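Local structure of protein toll (4LXR) at residues A[235-240]-A[259-264]; A[471-476]-A[495-500]; A[720-725]-A[746-751]. The protein binds the cleaved, activated cytokine spaetzle C-106 at the cell surface and signals to establish dorsal-ventral polarity in the embryo and to induce antifungal defence. One frame throughout, in Å; residues are numbered along the deposited sequence.

Contact 1. Residues A[235-240]-A[259-264]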
# COMPACT_ATOMS: atom_id res chain seq x y z
N HIS A 235 14.01 -22.65 -37.10
CA HIS A 235 14.29 -21.25 -37.34
C HIS A 235 13.35 -20.58 -38.36
O HIS A 235 13.20 -19.36 -38.37
CB HIS A 235 15.73 -21.09 -37.82
CG HIS A 235 15.93 -21.42 -39.27
ND1 HIS A 235 15.72 -20.50 -40.28
CD2 HIS A 235 16.33 -22.56 -39.89
CE1 HIS A 235 15.98 -21.06 -41.45
NE2 HIS A 235 16.34 -22.31 -41.24
N ASP A 236 12.73 -21.39 -39.21
CA ASP A 236 11.85 -20.86 -40.24
C ASP A 236 10.36 -21.13 -39.98
O ASP A 236 9.55 -21.02 -40.90
CB ASP A 236 12.27 -21.39 -41.63
CG ASP A 236 12.21 -22.92 -41.73
OD1 ASP A 236 11.73 -23.58 -40.79
OD2 ASP A 236 12.65 -23.46 -42.76
N VAL A 237 10.00 -21.48 -38.74
CA VAL A 237 8.62 -21.82 -38.42
C VAL A 237 7.61 -20.73 -38.78
O VAL A 237 6.46 -21.03 -39.11
CB VAL A 237 8.42 -22.20 -36.92
CG1 VAL A 237 8.72 -21.01 -35.99
CG2 VAL A 237 6.98 -22.72 -36.68
N PHE A 238 8.05 -19.47 -38.72
CA PHE A 238 7.15 -18.33 -38.93
C PHE A 238 7.37 -17.67 -40.30
O PHE A 238 6.87 -16.58 -40.56
CB PHE A 238 7.35 -17.28 -37.83
CG PHE A 238 7.10 -17.78 -36.42
CD1 PHE A 238 5.93 -18.45 -36.10
CD2 PHE A 238 8.03 -17.57 -35.41
CE1 PHE A 238 5.69 -18.90 -34.79
CE2 PHE A 238 7.81 -18.03 -34.11
CZ PHE A 238 6.64 -18.69 -33.80
N ALA A 239 8.14 -18.33 -41.17
CA ALA A 239 8.50 -17.74 -42.47
C ALA A 239 7.33 -17.22 -43.29
O ALA A 239 7.46 -16.22 -43.99
CB ALA A 239 9.32 -18.71 -43.29
N HIS A 240 6.19 -17.89 -43.21
CA HIS A 240 5.05 -17.49 -44.03
C HIS A 240 4.19 -16.39 -43.39
O HIS A 240 3.37 -15.78 -44.06
CB HIS A 240 4.17 -18.70 -44.36
CG HIS A 240 4.80 -19.63 -45.36
ND1 HIS A 240 4.69 -21.00 -45.27
CD2 HIS A 240 5.52 -19.38 -46.47
CE1 HIS A 240 5.33 -21.55 -46.29
NE2 HIS A 240 5.84 -20.59 -47.03
N GLN A 259 18.91 -18.67 -34.00
CA GLN A 259 19.18 -17.38 -34.61
C GLN A 259 18.32 -17.25 -35.86
O GLN A 259 18.15 -18.23 -36.60
CB GLN A 259 20.66 -17.26 -34.99
CG GLN A 259 21.03 -15.91 -35.57
CD GLN A 259 22.53 -15.75 -35.77
OE1 GLN A 259 23.29 -16.66 -35.46
NE2 GLN A 259 22.94 -14.60 -36.29
N GLY A 260 17.78 -16.06 -36.10
CA GLY A 260 16.99 -15.82 -37.30
C GLY A 260 15.52 -16.22 -37.19
O GLY A 260 14.82 -16.24 -38.20
N LEU A 261 15.06 -16.54 -35.98
CA LEU A 261 13.66 -16.90 -35.75
C LEU A 261 12.64 -15.87 -36.27
O LEU A 261 11.52 -16.24 -36.63
CB LEU A 261 13.40 -17.19 -34.26
CG LEU A 261 12.03 -17.77 -33.87
CD1 LEU A 261 11.77 -19.09 -34.56
CD2 LEU A 261 11.91 -17.93 -32.34
N PHE A 262 13.00 -14.59 -36.29
CA PHE A 262 12.06 -13.56 -36.76
C PHE A 262 12.50 -12.83 -38.02
O PHE A 262 11.95 -11.78 -38.34
CB PHE A 262 11.73 -12.55 -35.66
CG PHE A 262 11.26 -13.18 -34.38
CD1 PHE A 262 10.11 -13.95 -34.36
CD2 PHE A 262 11.97 -13.01 -33.21
CE1 PHE A 262 9.69 -14.55 -33.19
CE2 PHE A 262 11.55 -13.59 -32.04
CZ PHE A 262 10.41 -14.37 -32.03
N ASP A 263 13.48 -13.38 -38.73
CA ASP A 263 14.06 -12.71 -39.89
C ASP A 263 13.06 -12.41 -41.00
O ASP A 263 13.23 -11.45 -41.73
CB ASP A 263 15.23 -13.53 -40.46
CG ASP A 263 16.52 -13.29 -39.72
OD1 ASP A 263 16.47 -12.79 -38.56
OD2 ASP A 263 17.59 -13.60 -40.29
N HIS A 264 12.02 -13.23 -41.13
CA HIS A 264 11.01 -13.00 -42.17
C HIS A 264 9.77 -12.28 -41.65
O HIS A 264 8.81 -12.07 -42.39
CB HIS A 264 10.62 -14.32 -42.83
CG HIS A 264 11.76 -14.97 -43.55
ND1 HIS A 264 12.37 -16.12 -43.09
CD2 HIS A 264 12.41 -14.62 -44.69
CE1 HIS A 264 13.34 -16.46 -43.92
NE2 HIS A 264 13.39 -15.56 -44.90
O HOH W 1 10.58 -18.33 -38.25
O HOH W 2 14.98 -17.87 -40.72
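Phe238 and Phe262 both set CG anti to the carbonyl carbon and beside the backbone N (chi1 -59° and -53°), which sends the two side chains out alongside each other, pointing the same way; Phe238 CE2 and Phe262 CE1 come to 4.1 Å. Leu261 instead holds CG anti to its own N, sending CD1 to within 3.9 Å of Val237 CG1. That valine methyl lies over the centre of the Phe238 ring, while Leu261 O comes to the ring's edge, in its plane. The segments, in LRR 4 and LRR 5, each make a type I turn, Asp236 to Ala239 and Gly260 to Asp263. Phenylalanines recurring at this place in successive repeats match the phenylalanine spine of Toll-like receptor repeats; a bulky apolar ring suits a buried place passed from coil to coil. No direct hydrogen bond joins the turns; water bridges them. One molecule accepts from Phe238 N and lies 2.8 Å from both His235 O and Leu261 O, in position to donate to them. A second links His235 ND1 (2.8 Å) with Gly260 O (3.0 Å). At the phi of Gly260, 84°, a CB would jam against the preceding carbonyl oxygen. The small Ala239 CB sits 4.0 Å from His264 ND1.

Contact 2. Residues A[471-476]-A[495-500]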
# COMPACT_ATOMS: atom_id res chain seq x y z
N GLN A 471 8.74 21.87 -4.23
CA GLN A 471 7.57 21.15 -4.73
C GLN A 471 7.43 19.76 -4.08
O GLN A 471 6.50 19.02 -4.40
CB GLN A 471 7.62 21.02 -6.26
CG GLN A 471 7.63 22.35 -7.00
CD GLN A 471 6.28 23.04 -7.00
OE1 GLN A 471 5.27 22.44 -7.37
NE2 GLN A 471 6.25 24.30 -6.57
N LEU A 472 8.33 19.42 -3.17
CA LEU A 472 8.36 18.09 -2.56
C LEU A 472 7.02 17.72 -1.90
O LEU A 472 6.49 18.48 -1.10
CB LEU A 472 9.50 17.97 -1.55
CG LEU A 472 10.01 16.57 -1.23
CD1 LEU A 472 10.60 15.90 -2.48
CD2 LEU A 472 11.05 16.60 -0.12
N ARG A 473 6.50 16.55 -2.26
CA ARG A 473 5.19 16.10 -1.77
C ARG A 473 5.34 15.02 -0.73
O ARG A 473 4.59 14.97 0.25
CB ARG A 473 4.34 15.59 -2.93
CG ARG A 473 3.12 14.79 -2.52
CD ARG A 473 2.06 15.64 -1.83
NE ARG A 473 1.53 16.69 -2.70
CZ ARG A 473 0.51 16.52 -3.54
NH1 ARG A 473 -0.09 15.34 -3.62
NH2 ARG A 473 0.09 17.52 -4.30
N GLU A 474 6.33 14.15 -0.93
CA GLU A 474 6.54 13.00 -0.07
C GLU A 474 8.03 12.82 0.21
O GLU A 474 8.85 12.78 -0.70
CB GLU A 474 5.95 11.75 -0.73
CG GLU A 474 6.37 10.44 -0.09
CD GLU A 474 5.40 9.96 0.97
OE1 GLU A 474 4.26 10.47 0.99
OE2 GLU A 474 5.77 9.07 1.77
N LEU A 475 8.38 12.76 1.50
CA LEU A 475 9.75 12.55 1.92
C LEU A 475 9.81 11.45 2.98
O LEU A 475 9.60 11.70 4.16
CB LEU A 475 10.35 13.85 2.47
CG LEU A 475 11.74 13.77 3.08
CD1 LEU A 475 12.77 13.27 2.07
CD2 LEU A 475 12.16 15.11 3.65
N ASP A 476 10.11 10.22 2.55
CA ASP A 476 10.10 9.09 3.47
C ASP A 476 11.46 8.84 4.09
O ASP A 476 12.36 8.30 3.44
CB ASP A 476 9.61 7.82 2.78
CG ASP A 476 9.23 6.73 3.76
OD1 ASP A 476 9.72 6.76 4.92
OD2 ASP A 476 8.44 5.85 3.39
N GLN A 495 5.54 24.04 -0.56
CA GLN A 495 4.15 24.50 -0.50
C GLN A 495 3.20 23.53 -1.20
O GLN A 495 2.09 23.89 -1.56
CB GLN A 495 4.03 25.89 -1.14
CG GLN A 495 4.42 27.04 -0.21
CD GLN A 495 3.22 27.62 0.52
OE1 GLN A 495 2.46 26.89 1.18
NE2 GLN A 495 3.02 28.93 0.41
N ASN A 496 3.66 22.29 -1.36
CA ASN A 496 2.93 21.26 -2.10
C ASN A 496 2.52 20.09 -1.19
O ASN A 496 2.76 18.94 -1.51
CB ASN A 496 3.81 20.76 -3.26
CG ASN A 496 3.06 19.83 -4.21
OD1 ASN A 496 1.84 19.91 -4.35
ND2 ASN A 496 3.81 18.96 -4.88
N ARG A 497 1.93 20.42 -0.05
CA ARG A 497 1.37 19.42 0.88
C ARG A 497 2.38 18.36 1.30
O ARG A 497 2.09 17.17 1.27
CB ARG A 497 0.10 18.77 0.30
CG ARG A 497 -1.01 19.78 -0.02
CD ARG A 497 -2.40 19.16 0.07
NE ARG A 497 -2.50 17.90 -0.66
CZ ARG A 497 -2.83 17.79 -1.95
NH1 ARG A 497 -2.88 16.59 -2.51
NH2 ARG A 497 -3.10 18.87 -2.67
N LEU A 498 3.55 18.81 1.73
CA LEU A 498 4.64 17.92 2.06
C LEU A 498 4.34 17.05 3.28
O LEU A 498 3.98 17.55 4.35
CB LEU A 498 5.95 18.69 2.28
CG LEU A 498 7.17 17.81 2.62
CD1 LEU A 498 7.42 16.73 1.55
CD2 LEU A 498 8.42 18.67 2.83
N HIS A 499 4.50 15.74 3.08
CA HIS A 499 4.42 14.77 4.15
C HIS A 499 5.78 14.08 4.34
O HIS A 499 6.33 13.47 3.41
CB HIS A 499 3.35 13.73 3.85
CG HIS A 499 1.95 14.23 4.07
ND1 HIS A 499 1.30 15.05 3.17
CD2 HIS A 499 1.08 14.03 5.09
CE1 HIS A 499 0.09 15.32 3.62
NE2 HIS A 499 -0.07 14.71 4.79
N VAL A 500 6.30 14.19 5.55
CA VAL A 500 7.58 13.62 5.90
C VAL A 500 7.36 12.52 6.92
O VAL A 500 6.64 12.71 7.90
CB VAL A 500 8.50 14.69 6.51
CG1 VAL A 500 9.86 14.10 6.87
CG2 VAL A 500 8.64 15.86 5.54
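Arg473 lies across Asn496 where two successive leucine-rich repeats, LRR 14 and LRR 15, run their strands in parallel. Its CB rests 3.9 Å from Asn496 ND2, and the chain then bends at chi2 and chi3. CD comes within 3.4 Å of Asn496 O, to which NE donates at 2.8 Å. NH2 reaches Asn496 OD1 at 3.0 Å, a side-on grip in which both oxygens lie near the guanidinium plane but the donors approach from above the Asn496 carbonyl planes. NH1 has a less comfortable neighbour: Arg497 NH1 stands 3.3 Å away over the face of the Arg473 group, the guanidinium planes 39° apart, a placement that like charges would disfavour. With an alanine in place of Arg473, Asn496 O and OD1 would probably lose these two donors, and the amide would be held less firmly on that side. Beyond this, His499 N donates to Arg473 O, and Leu475 N to His499 O. On the buried side, Leu498 CD1 packs 3.8 Å from Leu472 CG, branched leucines filling the repeat interior, and Leu475 lies alongside Val500. An asparagine suits its place because its amide also donates: Asn496 ND2 meets Gln471 O at 2.7 Å, nearly straight at 175° and in the amide plane.

Contact 3. Residues A[720-725]-A[746-751]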
# COMPACT_ATOMS: atom_id res chain seq x y z
N LYS A 720 4.05 25.60 57.85
CA LYS A 720 3.35 24.55 58.58
C LYS A 720 3.91 24.43 60.00
O LYS A 720 5.12 24.39 60.19
CB LYS A 720 3.40 23.22 57.83
CG LYS A 720 2.67 23.25 56.48
CD LYS A 720 2.57 21.87 55.86
CE LYS A 720 2.18 21.97 54.38
NZ LYS A 720 2.38 20.69 53.64
N LEU A 721 3.01 24.38 60.98
CA LEU A 721 3.43 24.53 62.37
C LEU A 721 2.91 23.47 63.35
O LEU A 721 3.27 23.51 64.54
CB LEU A 721 3.05 25.92 62.88
CG LEU A 721 3.67 27.12 62.18
CD1 LEU A 721 2.96 28.41 62.62
CD2 LEU A 721 5.16 27.16 62.48
N SER A 722 2.08 22.54 62.88
CA SER A 722 1.46 21.56 63.76
C SER A 722 2.45 20.46 64.13
O SER A 722 3.52 20.35 63.55
CB SER A 722 0.19 20.95 63.15
OG SER A 722 0.49 20.14 62.02
N GLY A 723 2.08 19.64 65.11
CA GLY A 723 2.94 18.58 65.58
C GLY A 723 4.10 19.06 66.44
O GLY A 723 5.03 18.31 66.70
N ASN A 724 4.05 20.31 66.88
CA ASN A 724 5.08 20.83 67.77
C ASN A 724 4.57 21.04 69.19
O ASN A 724 3.41 21.41 69.39
CB ASN A 724 5.65 22.14 67.21
CG ASN A 724 6.56 21.93 66.02
OD1 ASN A 724 7.73 21.59 66.18
ND2 ASN A 724 6.03 22.12 64.82
N PRO A 725 5.43 20.81 70.19
CA PRO A 725 5.03 21.01 71.60
C PRO A 725 5.03 22.48 71.99
O PRO A 725 5.90 22.90 72.77
CB PRO A 725 6.11 20.25 72.38
CG PRO A 725 7.31 20.28 71.50
CD PRO A 725 6.78 20.24 70.07
N ILE A 746 -0.95 29.46 56.93
CA ILE A 746 -0.75 28.33 57.84
C ILE A 746 -1.81 27.27 57.61
O ILE A 746 -2.88 27.29 58.23
CB ILE A 746 -0.80 28.76 59.34
CG1 ILE A 746 0.05 29.99 59.60
CG2 ILE A 746 -0.30 27.63 60.24
CD1 ILE A 746 -0.18 30.55 61.00
N GLY A 747 -1.50 26.33 56.73
CA GLY A 747 -2.46 25.32 56.30
C GLY A 747 -2.95 24.46 57.44
O GLY A 747 -4.12 24.09 57.47
N ASP A 748 -2.07 24.15 58.38
CA ASP A 748 -2.42 23.28 59.50
C ASP A 748 -2.65 24.05 60.80
O ASP A 748 -2.36 23.57 61.89
CB ASP A 748 -1.34 22.19 59.70
CG ASP A 748 0.03 22.77 60.01
OD1 ASP A 748 0.18 24.02 60.02
OD2 ASP A 748 0.98 21.98 60.24
N ARG A 749 -3.20 25.25 60.68
CA ARG A 749 -3.46 26.09 61.84
C ARG A 749 -4.33 25.39 62.88
O ARG A 749 -4.07 25.47 64.07
CB ARG A 749 -4.12 27.40 61.42
CG ARG A 749 -4.28 28.35 62.57
CD ARG A 749 -4.79 29.67 62.10
NE ARG A 749 -6.14 29.59 61.57
CZ ARG A 749 -6.89 30.65 61.31
NH1 ARG A 749 -6.42 31.88 61.55
NH2 ARG A 749 -8.12 30.48 60.83
N ASN A 750 -5.36 24.68 62.42
CA ASN A 750 -6.30 24.03 63.32
C ASN A 750 -5.72 22.84 64.09
O ASN A 750 -6.29 22.41 65.09
CB ASN A 750 -7.57 23.59 62.57
CG ASN A 750 -8.39 24.76 62.06
OD1 ASN A 750 -8.70 25.70 62.80
ND2 ASN A 750 -8.76 24.72 60.78
N GLU A 751 -4.57 22.32 63.63
CA GLU A 751 -3.93 21.18 64.28
C GLU A 751 -2.80 21.56 65.24
O GLU A 751 -2.17 20.69 65.85
CB GLU A 751 -3.39 20.17 63.24
CG GLU A 751 -4.46 19.28 62.64
CD GLU A 751 -5.42 20.05 61.75
OE1 GLU A 751 -4.94 20.75 60.82
OE2 GLU A 751 -6.64 19.98 62.00
O HOH W 3 0.13 18.85 66.95
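Ser722 and Glu751 bring their CA atoms to 5.4 Å where the loop leaving strand 718-720 passes a type I turn, Ile746 to Arg749, that leads into a short 3-10 segment. The turn thrusts Asp748 across the gap, and its CG sits between the backbone N and the carbonyl carbon (chi1 60°), directing the carboxylate at two successive peptide nitrogens. Asp748 OD1 uses its syn lone pair for Leu721 N, at 3.0 Å and nearly straight, 171°. Asp748 OD2 accepts from Ser722 N at 2.9 Å and from Ser722 OG at 2.6 Å, both arriving from the same face of the carboxylate plane; a weak bond from Leu721 N adds to these. An aspartate is apt because its two oxygens can serve several donors at once, and the small serine supplies one of them while letting Glu751 CB come within 3.7 Å of Ser722 CB. On the apolar side, Leu721 CD1 touches Ile746 CG2 at 4.1 Å. Gly723, at a positive phi easy for glycine, donates from N to a water that in turn donates to Glu751 O. Segment 746-751 belongs to the second C-terminal cap, LRRCT 2. Asn724 ties the loop back to Ile694 and Leu699, the backbone of Lys720 bonds to Leu692, in strand 691-693, and to Ile694 just after it, and Ile746 packs on Phe738 and Thr739 of helix 733-740.

The three contacts follow one another along the extracellular region, each closing before the next opens. Contacts 1 and 2 belong to the same long solenoid: contact 1 joins the loops that follow strands 222-224 and 246-248, whereas contact 2 lies on the strands themselves, 474-476 and 499-501, farther along the run. Their centres are 52 Å apart. Contact 3, its centre another 63 Å from that of contact 2 and 110 Å from that of contact 1, lies at the far edge of the second set of strands, where 718-720 is outermost, and joins its following loop to the C-terminal cap. Contacts 1 and 3 lie on opposite sides of the chain's centre. None is touched by another protein chain of the assembly; each is a contact within the receptor chain itself.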